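Local coordinates for core protein P7 (Pseudomonas phage phi12, PDB 2Q82) that is a structural protein of the viral core, probably acting as an assembly and RNA-packaging cofactor of this double-stranded RNA phage's polymerase complex, at residues A[14-19]-A[120-125]; A[20-25]-A[113-118]; A[29-34]-A[43-48]; A[66-71]-A[97-102]. All blocks are in the same frame, centred on the assembly; numbering follows the deposited sequence.

Contact 1 of 4, residues A[14-19]-A[120-125]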
# COMPACT_ATOMS: atom_id res chain seq x y z
N GLU A 14 4.13 19.46 -22.10
CA GLU A 14 5.26 19.38 -23.04
C GLU A 14 5.87 18.00 -22.45
O GLU A 14 5.47 17.46 -21.40
CB GLU A 14 6.30 20.37 -22.99
CG GLU A 14 7.12 20.42 -21.75
CD GLU A 14 8.09 21.54 -21.85
OE1 GLU A 14 8.06 22.25 -22.88
OE2 GLU A 14 8.90 21.74 -20.92
N LEU A 15 6.88 17.55 -23.17
CA LEU A 15 7.38 16.23 -22.97
C LEU A 15 8.08 15.95 -21.71
O LEU A 15 7.97 14.85 -21.18
CB LEU A 15 8.26 15.94 -24.20
CG LEU A 15 9.00 14.60 -24.11
CD1 LEU A 15 8.02 13.48 -24.23
CD2 LEU A 15 10.05 14.52 -25.13
N GLN A 16 8.77 16.96 -21.22
CA GLN A 16 9.57 16.76 -20.01
C GLN A 16 8.69 16.61 -18.86
O GLN A 16 8.89 15.79 -18.00
CB GLN A 16 10.51 17.94 -19.79
CG GLN A 16 11.62 18.04 -20.79
CD GLN A 16 12.49 16.83 -20.82
OE1 GLN A 16 12.60 16.18 -21.85
NE2 GLN A 16 13.13 16.52 -19.70
N ASN A 17 7.64 17.42 -18.82
CA ASN A 17 6.75 17.29 -17.73
C ASN A 17 6.04 15.96 -17.80
O ASN A 17 5.73 15.38 -16.76
CB ASN A 17 5.79 18.42 -17.79
CG ASN A 17 6.48 19.73 -17.63
OD1 ASN A 17 6.04 20.74 -18.16
ND2 ASN A 17 7.58 19.73 -16.89
N ARG A 18 5.77 15.47 -19.00
CA ARG A 18 5.09 14.20 -19.11
C ARG A 18 5.95 13.11 -18.56
O ARG A 18 5.49 12.28 -17.77
CB ARG A 18 4.72 13.89 -20.55
CG ARG A 18 3.58 14.75 -20.97
CD ARG A 18 2.89 14.29 -22.23
NE ARG A 18 3.76 13.98 -23.36
CZ ARG A 18 4.16 14.84 -24.30
NH1 ARG A 18 3.79 16.11 -24.26
NH2 ARG A 18 4.87 14.40 -25.33
N LEU A 19 7.20 13.09 -18.98
CA LEU A 19 8.11 12.06 -18.52
C LEU A 19 8.36 12.13 -17.03
O LEU A 19 8.59 11.11 -16.39
CB LEU A 19 9.44 12.20 -19.22
CG LEU A 19 9.35 11.94 -20.71
CD1 LEU A 19 10.51 12.61 -21.39
CD2 LEU A 19 9.33 10.45 -20.98
N ALA A 120 10.62 6.59 -25.66
CA ALA A 120 11.50 6.21 -26.75
C ALA A 120 12.06 7.47 -27.40
O ALA A 120 13.25 7.54 -27.71
CB ALA A 120 10.75 5.39 -27.78
N ASP A 121 11.20 8.46 -27.61
CA ASP A 121 11.64 9.70 -28.24
C ASP A 121 12.68 10.40 -27.39
O ASP A 121 13.65 10.95 -27.91
CB ASP A 121 10.48 10.65 -28.46
CG ASP A 121 9.51 10.17 -29.53
OD1 ASP A 121 9.87 9.26 -30.31
OD2 ASP A 121 8.39 10.72 -29.59
N GLU A 122 12.49 10.40 -26.08
CA GLU A 122 13.44 11.09 -25.23
C GLU A 122 14.77 10.37 -25.21
O GLU A 122 15.82 10.98 -25.00
CB GLU A 122 12.86 11.22 -23.82
CG GLU A 122 13.79 11.85 -22.81
CD GLU A 122 14.37 13.21 -23.23
OE1 GLU A 122 13.67 14.00 -23.91
OE2 GLU A 122 15.53 13.48 -22.85
N GLN A 123 14.72 9.07 -25.45
CA GLN A 123 15.92 8.28 -25.46
C GLN A 123 16.75 8.62 -26.71
O GLN A 123 17.98 8.60 -26.66
CB GLN A 123 15.53 6.80 -25.39
CG GLN A 123 16.68 5.84 -25.43
CD GLN A 123 17.85 6.26 -24.54
OE1 GLN A 123 19.00 6.13 -24.94
NE2 GLN A 123 17.55 6.76 -23.34
N LEU A 124 16.09 8.94 -27.82
CA LEU A 124 16.80 9.32 -29.05
C LEU A 124 17.56 10.61 -28.79
O LEU A 124 18.67 10.82 -29.27
CB LEU A 124 15.82 9.60 -30.18
CG LEU A 124 14.98 8.45 -30.73
CD1 LEU A 124 14.10 8.93 -31.88
CD2 LEU A 124 15.91 7.36 -31.17
N VAL A 125 16.92 11.48 -28.03
CA VAL A 125 17.49 12.78 -27.69
C VAL A 125 18.76 12.57 -26.89
O VAL A 125 19.80 13.19 -27.14
CB VAL A 125 16.54 13.54 -26.83
CG1 VAL A 125 17.21 14.79 -26.30
CG2 VAL A 125 15.31 13.87 -27.61

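Contact 2 of 4, residues A[20-25]-A[113-118]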
# COMPACT_ATOMS: atom_id res chain seq x y z
N ALA A 20 8.33 13.34 -16.49
CA ALA A 20 8.58 13.53 -15.07
C ALA A 20 7.50 12.83 -14.26
O ALA A 20 7.78 12.22 -13.23
CB ALA A 20 8.62 15.00 -14.72
N GLN A 21 6.26 12.89 -14.74
CA GLN A 21 5.16 12.27 -14.04
C GLN A 21 5.07 10.76 -14.23
O GLN A 21 4.74 10.04 -13.29
CB GLN A 21 3.84 12.96 -14.34
CG GLN A 21 3.31 12.75 -15.73
CD GLN A 21 1.90 13.27 -15.90
OE1 GLN A 21 0.93 12.52 -15.77
NE2 GLN A 21 1.78 14.56 -16.17
N TYR A 22 5.37 10.27 -15.43
CA TYR A 22 5.58 8.83 -15.62
C TYR A 22 6.55 8.34 -14.57
O TYR A 22 6.30 7.37 -13.87
CB TYR A 22 6.17 8.52 -16.99
CG TYR A 22 5.34 8.96 -18.17
CD1 TYR A 22 4.00 9.26 -18.04
CD2 TYR A 22 5.92 9.08 -19.43
CE1 TYR A 22 3.25 9.66 -19.13
CE2 TYR A 22 5.18 9.48 -20.51
CZ TYR A 22 3.85 9.77 -20.36
OH TYR A 22 3.13 10.17 -21.45
N GLU A 23 7.69 9.02 -14.49
CA GLU A 23 8.79 8.60 -13.62
C GLU A 23 8.45 8.36 -12.15
O GLU A 23 9.06 7.52 -11.49
CB GLU A 23 9.88 9.64 -13.61
CG GLU A 23 10.75 9.76 -14.83
CD GLU A 23 11.59 11.01 -14.76
OE1 GLU A 23 11.72 11.55 -13.63
OE2 GLU A 23 12.11 11.46 -15.80
N THR A 24 7.52 9.15 -11.65
CA THR A 24 7.13 9.05 -10.26
C THR A 24 5.73 8.49 -10.03
O THR A 24 5.13 8.74 -8.97
CB THR A 24 7.15 10.41 -9.58
OG1 THR A 24 6.31 11.29 -10.33
CG2 THR A 24 8.51 10.99 -9.55
N SER A 25 5.18 7.78 -11.00
CA SER A 25 3.87 7.20 -10.82
C SER A 25 3.89 5.71 -11.08
O SER A 25 4.80 5.17 -11.71
CB SER A 25 2.83 7.79 -11.75
OG SER A 25 2.85 9.20 -11.76
N VAL A 113 0.62 3.55 -25.56
CA VAL A 113 1.36 3.81 -26.79
C VAL A 113 2.00 5.21 -26.71
O VAL A 113 3.15 5.41 -27.09
CB VAL A 113 0.45 3.73 -27.99
CG1 VAL A 113 1.17 4.20 -29.24
CG2 VAL A 113 -0.02 2.29 -28.16
N ARG A 114 1.23 6.16 -26.22
CA ARG A 114 1.74 7.51 -26.08
C ARG A 114 2.85 7.52 -25.05
O ARG A 114 3.87 8.16 -25.27
CB ARG A 114 0.61 8.43 -25.65
CG ARG A 114 1.05 9.76 -25.09
CD ARG A 114 1.05 10.86 -26.09
NE ARG A 114 1.59 10.43 -27.37
CZ ARG A 114 2.73 10.87 -27.87
NH1 ARG A 114 3.44 11.76 -27.18
NH2 ARG A 114 3.15 10.45 -29.05
N VAL A 115 2.68 6.80 -23.95
CA VAL A 115 3.71 6.74 -22.93
C VAL A 115 5.02 6.18 -23.49
O VAL A 115 6.09 6.76 -23.30
CB VAL A 115 3.24 5.83 -21.76
CG1 VAL A 115 4.39 5.53 -20.83
CG2 VAL A 115 2.10 6.49 -21.01
N LEU A 116 4.93 5.06 -24.19
CA LEU A 116 6.11 4.44 -24.76
C LEU A 116 6.78 5.34 -25.79
O LEU A 116 8.00 5.41 -25.87
CB LEU A 116 5.73 3.11 -25.39
CG LEU A 116 5.33 2.08 -24.35
CD1 LEU A 116 4.72 0.87 -25.02
CD2 LEU A 116 6.55 1.66 -23.53
N ASN A 117 5.96 6.02 -26.59
CA ASN A 117 6.45 6.93 -27.61
C ASN A 117 7.33 7.98 -26.95
O ASN A 117 8.45 8.23 -27.38
CB ASN A 117 5.29 7.64 -28.29
CG ASN A 117 4.61 6.79 -29.35
OD1 ASN A 117 3.62 7.21 -29.93
ND2 ASN A 117 5.15 5.61 -29.60
N ASP A 118 6.80 8.61 -25.92
CA ASP A 118 7.52 9.66 -25.22
C ASP A 118 8.86 9.19 -24.69
O ASP A 118 9.87 9.87 -24.85
CB ASP A 118 6.69 10.20 -24.06
CG ASP A 118 5.50 11.00 -24.53
OD1 ASP A 118 5.58 11.60 -25.62
OD2 ASP A 118 4.49 11.05 -23.80

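Contact 3 of 4, residues A[29-34]-A[43-48]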
# COMPACT_ATOMS: atom_id res chain seq x y z
N MSE A 29 -2.78 -1.33 -15.00
CA MSE A 29 -3.43 -1.88 -16.17
C MSE A 29 -4.54 -2.90 -15.90
O MSE A 29 -4.29 -3.94 -15.30
CB MSE A 29 -2.35 -2.50 -17.05
CG MSE A 29 -2.85 -3.31 -18.21
SE MSE A 29 -1.45 -4.43 -19.01
CE MSE A 29 -2.57 -5.17 -20.43
N SER A 30 -5.75 -2.59 -16.37
CA SER A 30 -6.89 -3.50 -16.22
C SER A 30 -6.72 -4.62 -17.23
O SER A 30 -6.72 -4.37 -18.44
CB SER A 30 -8.20 -2.79 -16.49
OG SER A 30 -9.27 -3.72 -16.44
N HIS A 31 -6.63 -5.85 -16.73
CA HIS A 31 -6.39 -6.96 -17.63
C HIS A 31 -6.48 -8.34 -16.97
O HIS A 31 -5.92 -8.56 -15.90
CB HIS A 31 -5.01 -6.77 -18.23
CG HIS A 31 -4.54 -7.91 -19.08
ND1 HIS A 31 -5.00 -8.12 -20.37
CD2 HIS A 31 -3.64 -8.88 -18.85
CE1 HIS A 31 -4.39 -9.16 -20.89
NE2 HIS A 31 -3.55 -9.65 -19.99
N ASN A 32 -7.20 -9.24 -17.63
CA ASN A 32 -7.35 -10.62 -17.16
C ASN A 32 -6.61 -11.46 -18.17
O ASN A 32 -6.75 -11.24 -19.37
CB ASN A 32 -8.80 -11.08 -17.19
CG ASN A 32 -9.60 -10.52 -16.07
OD1 ASN A 32 -9.21 -10.61 -14.91
ND2 ASN A 32 -10.74 -9.94 -16.39
N GLY A 33 -5.84 -12.44 -17.71
CA GLY A 33 -5.13 -13.27 -18.66
C GLY A 33 -3.64 -13.15 -18.44
O GLY A 33 -3.21 -12.56 -17.46
N ASP A 34 -2.85 -13.71 -19.34
CA ASP A 34 -1.41 -13.64 -19.18
C ASP A 34 -0.95 -12.21 -19.31
O ASP A 34 -1.49 -11.44 -20.10
CB ASP A 34 -0.68 -14.45 -20.24
CG ASP A 34 -1.22 -15.84 -20.39
OD1 ASP A 34 -1.06 -16.64 -19.45
OD2 ASP A 34 -1.80 -16.11 -21.46
N VAL A 43 6.67 -5.68 -15.53
CA VAL A 43 5.25 -5.93 -15.58
C VAL A 43 4.87 -7.01 -14.59
O VAL A 43 5.55 -8.02 -14.49
CB VAL A 43 4.85 -6.33 -16.98
CG1 VAL A 43 3.40 -6.74 -17.01
CG2 VAL A 43 5.09 -5.15 -17.90
N MSE A 44 3.76 -6.83 -13.89
CA MSE A 44 3.47 -7.82 -12.90
C MSE A 44 2.04 -7.84 -12.40
O MSE A 44 1.49 -6.81 -12.03
CB MSE A 44 4.42 -7.57 -11.74
CG MSE A 44 4.37 -8.58 -10.66
SE MSE A 44 5.60 -10.10 -10.77
CE MSE A 44 6.48 -9.93 -12.50
N ARG A 45 1.43 -9.02 -12.39
CA ARG A 45 0.08 -9.11 -11.91
C ARG A 45 0.09 -8.99 -10.38
O ARG A 45 0.90 -9.62 -9.70
CB ARG A 45 -0.58 -10.42 -12.31
CG ARG A 45 -2.00 -10.54 -11.81
CD ARG A 45 -2.73 -11.71 -12.41
NE ARG A 45 -2.97 -11.55 -13.84
CZ ARG A 45 -3.82 -10.68 -14.38
NH1 ARG A 45 -4.53 -9.87 -13.61
NH2 ARG A 45 -3.98 -10.63 -15.69
N VAL A 46 -0.80 -8.17 -9.84
CA VAL A 46 -0.87 -7.99 -8.40
C VAL A 46 -2.30 -7.86 -7.91
O VAL A 46 -3.21 -7.59 -8.68
CB VAL A 46 -0.15 -6.71 -7.92
CG1 VAL A 46 1.29 -6.72 -8.35
CG2 VAL A 46 -0.87 -5.47 -8.46
N THR A 47 -2.47 -8.05 -6.61
CA THR A 47 -3.79 -7.90 -6.01
C THR A 47 -3.66 -7.11 -4.72
O THR A 47 -4.66 -6.84 -4.08
CB THR A 47 -4.46 -9.24 -5.64
OG1 THR A 47 -3.67 -9.91 -4.65
CG2 THR A 47 -4.63 -10.12 -6.86
N THR A 48 -2.45 -6.77 -4.31
CA THR A 48 -2.31 -5.99 -3.09
C THR A 48 -1.36 -4.83 -3.30
O THR A 48 -0.55 -4.85 -4.23
CB THR A 48 -1.74 -6.80 -1.93
OG1 THR A 48 -0.34 -7.00 -2.14
CG2 THR A 48 -2.45 -8.14 -1.82
O HOH W 1 -1.64 -13.81 -14.84

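Contact 4 of 4, residues A[66-71]-A[97-102]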
# COMPACT_ATOMS: atom_id res chain seq x y z
N ASP A 66 -9.40 -10.59 -9.91
CA ASP A 66 -9.00 -10.99 -8.59
C ASP A 66 -8.45 -9.84 -7.76
O ASP A 66 -8.13 -10.02 -6.59
CB ASP A 66 -7.99 -12.14 -8.68
CG ASP A 66 -6.69 -11.75 -9.36
OD1 ASP A 66 -6.69 -10.80 -10.16
OD2 ASP A 66 -5.69 -12.44 -9.10
N ALA A 67 -8.37 -8.65 -8.35
CA ALA A 67 -7.85 -7.48 -7.63
C ALA A 67 -8.95 -6.47 -7.34
O ALA A 67 -8.71 -5.27 -7.27
CB ALA A 67 -6.75 -6.83 -8.43
N GLN A 68 -10.15 -7.00 -7.19
CA GLN A 68 -11.34 -6.23 -6.90
C GLN A 68 -11.10 -5.19 -5.80
O GLN A 68 -11.39 -4.01 -5.98
CB GLN A 68 -12.45 -7.18 -6.49
CG GLN A 68 -13.70 -6.52 -6.00
CD GLN A 68 -14.72 -7.51 -5.47
OE1 GLN A 68 -15.72 -7.11 -4.86
NE2 GLN A 68 -14.48 -8.80 -5.69
N ASP A 69 -10.54 -5.62 -4.68
CA ASP A 69 -10.34 -4.67 -3.59
C ASP A 69 -9.27 -3.62 -3.84
O ASP A 69 -9.43 -2.46 -3.46
CB ASP A 69 -10.05 -5.41 -2.28
CG ASP A 69 -11.23 -6.24 -1.82
OD1 ASP A 69 -12.38 -5.80 -2.01
OD2 ASP A 69 -10.99 -7.33 -1.28
N LEU A 70 -8.18 -4.02 -4.46
CA LEU A 70 -7.12 -3.07 -4.72
C LEU A 70 -7.60 -2.03 -5.74
O LEU A 70 -7.29 -0.85 -5.62
CB LEU A 70 -5.89 -3.79 -5.23
CG LEU A 70 -4.73 -2.89 -5.58
CD1 LEU A 70 -4.26 -2.09 -4.37
CD2 LEU A 70 -3.62 -3.75 -6.10
N ALA A 71 -8.34 -2.48 -6.74
CA ALA A 71 -8.84 -1.59 -7.77
C ALA A 71 -9.75 -0.56 -7.12
O ALA A 71 -9.73 0.61 -7.45
CB ALA A 71 -9.62 -2.37 -8.81
N SER A 97 -10.65 -5.99 -17.55
CA SER A 97 -11.57 -6.54 -16.59
C SER A 97 -12.61 -5.47 -16.40
O SER A 97 -12.29 -4.34 -16.04
CB SER A 97 -10.88 -6.80 -15.26
OG SER A 97 -11.83 -6.75 -14.20
N ALA A 98 -13.87 -5.82 -16.65
CA ALA A 98 -14.95 -4.87 -16.50
C ALA A 98 -15.06 -4.39 -15.06
O ALA A 98 -15.41 -3.25 -14.81
CB ALA A 98 -16.25 -5.51 -16.93
N LEU A 99 -14.77 -5.28 -14.12
CA LEU A 99 -14.84 -4.93 -12.72
C LEU A 99 -13.78 -3.88 -12.39
O LEU A 99 -14.08 -2.84 -11.81
CB LEU A 99 -14.62 -6.18 -11.86
CG LEU A 99 -14.53 -5.94 -10.35
CD1 LEU A 99 -15.81 -5.33 -9.84
CD2 LEU A 99 -14.26 -7.26 -9.65
N VAL A 100 -12.54 -4.16 -12.77
CA VAL A 100 -11.47 -3.21 -12.51
C VAL A 100 -11.75 -1.88 -13.21
O VAL A 100 -11.61 -0.81 -12.62
CB VAL A 100 -10.11 -3.78 -12.97
CG1 VAL A 100 -9.04 -2.71 -12.91
CG2 VAL A 100 -9.72 -4.94 -12.08
N ASP A 101 -12.15 -1.94 -14.47
CA ASP A 101 -12.43 -0.71 -15.19
C ASP A 101 -13.46 0.15 -14.46
O ASP A 101 -13.34 1.36 -14.41
CB ASP A 101 -12.97 -1.00 -16.58
CG ASP A 101 -11.92 -1.55 -17.51
OD1 ASP A 101 -10.73 -1.60 -17.14
OD2 ASP A 101 -12.31 -1.93 -18.63
N ALA A 102 -14.49 -0.50 -13.93
CA ALA A 102 -15.54 0.22 -13.23
C ALA A 102 -14.97 0.84 -11.96
O ALA A 102 -15.24 2.00 -11.64
CB ALA A 102 -16.67 -0.72 -12.89

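Contact 1 of 4, residues A[14-19]-A[120-125]
Leu19 and Glu122 make the closest apolar fit here: the CD1 methyl of Leu19 lies 3.7 Å from CG of Glu122 and is equally near its CB, so one methyl of a buried leucine rests against the aliphatic part of an acidic side chain. Beside it, Leu15 brings CD2 to 3.9 Å from Glu122 OE1, a plain apolar-polar touch. Glu122 thus meets both leucines: its CG is anti to the backbone N, while a bend at chi2 (53°) folds the carboxylate back toward the first turn of the opposing helix. These are the first and last helices of an alpha/beta fold built on a five-stranded parallel sheet, and helix 15-23 meets the distal part of helix 112-127. The short helical segments come no nearer than 11.4 Å between axes and meet at 117°, and the two segments bury only 159 Å² in all, in keeping with a steep crossing. Leu15 and Leu19 also lean on Asp118, one turn before Glu122, and Leu19 reaches Ile119. The other side is looser. Gln16 lies exposed at the margin, its side chain crossing that of Glu122 at about a right angle. Arg18 makes no contact with 120-125; its NH2 is salt-bridged to Asp118, one turn earlier on the same helix, and stays 6.6 Å from Asp121 OD2, too far for the charged atoms to touch. Leu15 CA lies over the centre of the Arg18 guanidinium, 3.7 Å above its plane.

Contact 2 of 4, residues A[20-25]-A[113-118]
A helix-helix contact of the alpha/beta fold, between the last turn of helix 15-23 and the early turns of helix 112-127, rests on one aromatic ring, that of Tyr22, set against Val115 and Asp118. The two CA atoms nearest across the contact, those of Tyr22 and Val115, are 7.8 Å apart, a spacing bridged by the phenol, whose CG lies anti to the carbonyl carbon (chi1 -59°) and sends the ring across to helix 112-127. Val115 covers one face of the ring: its CG1 lies 4.1 Å from the ring centroid and 15° off the normal, which meets the criteria of a CH-pi contact. The other methyl of the fork, CG2, sits 3.8 Å from Tyr22 CZ, near the hydroxyl end. Asp118, one turn further along, comes to the ring edge instead. There Tyr22 OH donates to Asp118 OD2 over 2.9 Å; OD2 accepts with its anti lone pair, the one facing away from OD1, and the ring and carboxylate planes differ by only 19°. The other oxygen is engaged too: Arg114 NH1 forms a salt bridge of 2.7 Å with Asp118 OD1, an i to i+4 pair along the same helix, and Arg18 adds a second salt bridge to that oxygen. With both its oxygens held, the buried carboxylate is fixed in rotation. Two guanidinium groups and a donated phenol proton would probably stabilise its ionised form, and the negative charge probably polarises the phenol O-H.

Contact 3 of 4, residues A[29-34]-A[43-48]
The guanidinium of Arg45 is engaged at its edge, in its own plane, by the carbonyl oxygens of His31 and Gly33 and by a water. Arg45 grips His31 O end-on with two nitrogens: NH2 at 2.8 Å, from above the carbonyl plane, and NH1 at 3.0 Å, nearly along the C=O axis. Arg45 NH2 also donates to Gly33 O over 2.7 Å (N-H...O angle 156°), so this one nitrogen ties together both carbonyls. Arg45 NE is 2.8 Å from the water, which in turn donates to Gly33 O. All three nitrogens are therefore used, and the group is held flat and against rotation. The chain is extended to CG and CD, then bends at chi3 (-67°) to bring the plane onto the loop. The His31 and Arg45 side chains cross at about a right angle with their planes 18° apart, and His31 CD2 comes to 3.6 Å from Arg45 NH2. His31 NE2 donates to Asp34 O over 2.7 Å, a side-chain-to-backbone bond within the loop 31-34. Strands 25-30 and 42-45 are not neighbours in the sheet: strand 59-63 lies between them, and its Val62 touches both Arg45 and His31, so the arginine spans the end of strand 59-63 to secure the loop after strand 25-30.

Contact 4 of 4, residues A[66-71]-A[97-102]
Ser97 OG accepts from Val100 N over 3.0 Å, almost perfectly straight at 177°, and is also hydrogen-bonded to Asp65, so two groups grip the oxygen that caps the helix whose Val100 packs against Ala71. This is an N-cap at the start of helix 98-103, followed by the first regular turn bond, Asp101 N to Ser97 O at 2.9 Å. Both helices belong to beta-alpha-beta crossovers of the parallel sheet: helix 68-76 joins strand 59-63 to strand 84-89, and helix 98-103 joins strand 84-89 to strand 109-111. They touch through apolar side-chain atoms, with no hydrogen bond between the two segments. Ala71 and Val100 have the nearest CA atoms, 5.7 Å apart, a close spacing consistent with the small side chain of Ala71. Ala71 CB points at the forked end of Val100 and lies 4.2 Å from its CG1, with CG2 equally near, so the methyl sits before the fork and not beside one branch. Both residues are buried. One turn before Ala71, exposed Gln68 meets Leu99, the neighbour of Val100. Helix 68-76 also contacts the second subunit: Asp69 forms a salt bridge with Arg77 of the second subunit, and Leu70 packs on Ala80 of that subunit. Within the chain, Gln68 and Ala71 also touch Glu103 beyond the segment. At the margin, Leu99 places CG anti to its backbone N (chi1 174°), which carries CD2 to 3.6 Å from Gln68 CB and 3.8 Å from Gln68 CG.

How the contacts relate
The four contacts fall into two pairs on opposite sides of the chain's centre. Contacts 1 and 2 lie along the same two helices, with centres 8 Å apart, and Asp118 is the residue they share: it belongs to contact 2, yet Arg18 NH2 of contact 1 reaches its OD1 at 2.9 Å. Contacts 3 and 4 have centres 10 Å apart and meet at Ser30, whose OG makes a probable hydrogen bond of 2.9 Å with Ser97 N; both touch the second subunit. Between the pairs, contacts 2 and 3 adjoin in sequence with centres 19 Å apart, while contacts 1 and 4 are farthest, about 31 Å between centres.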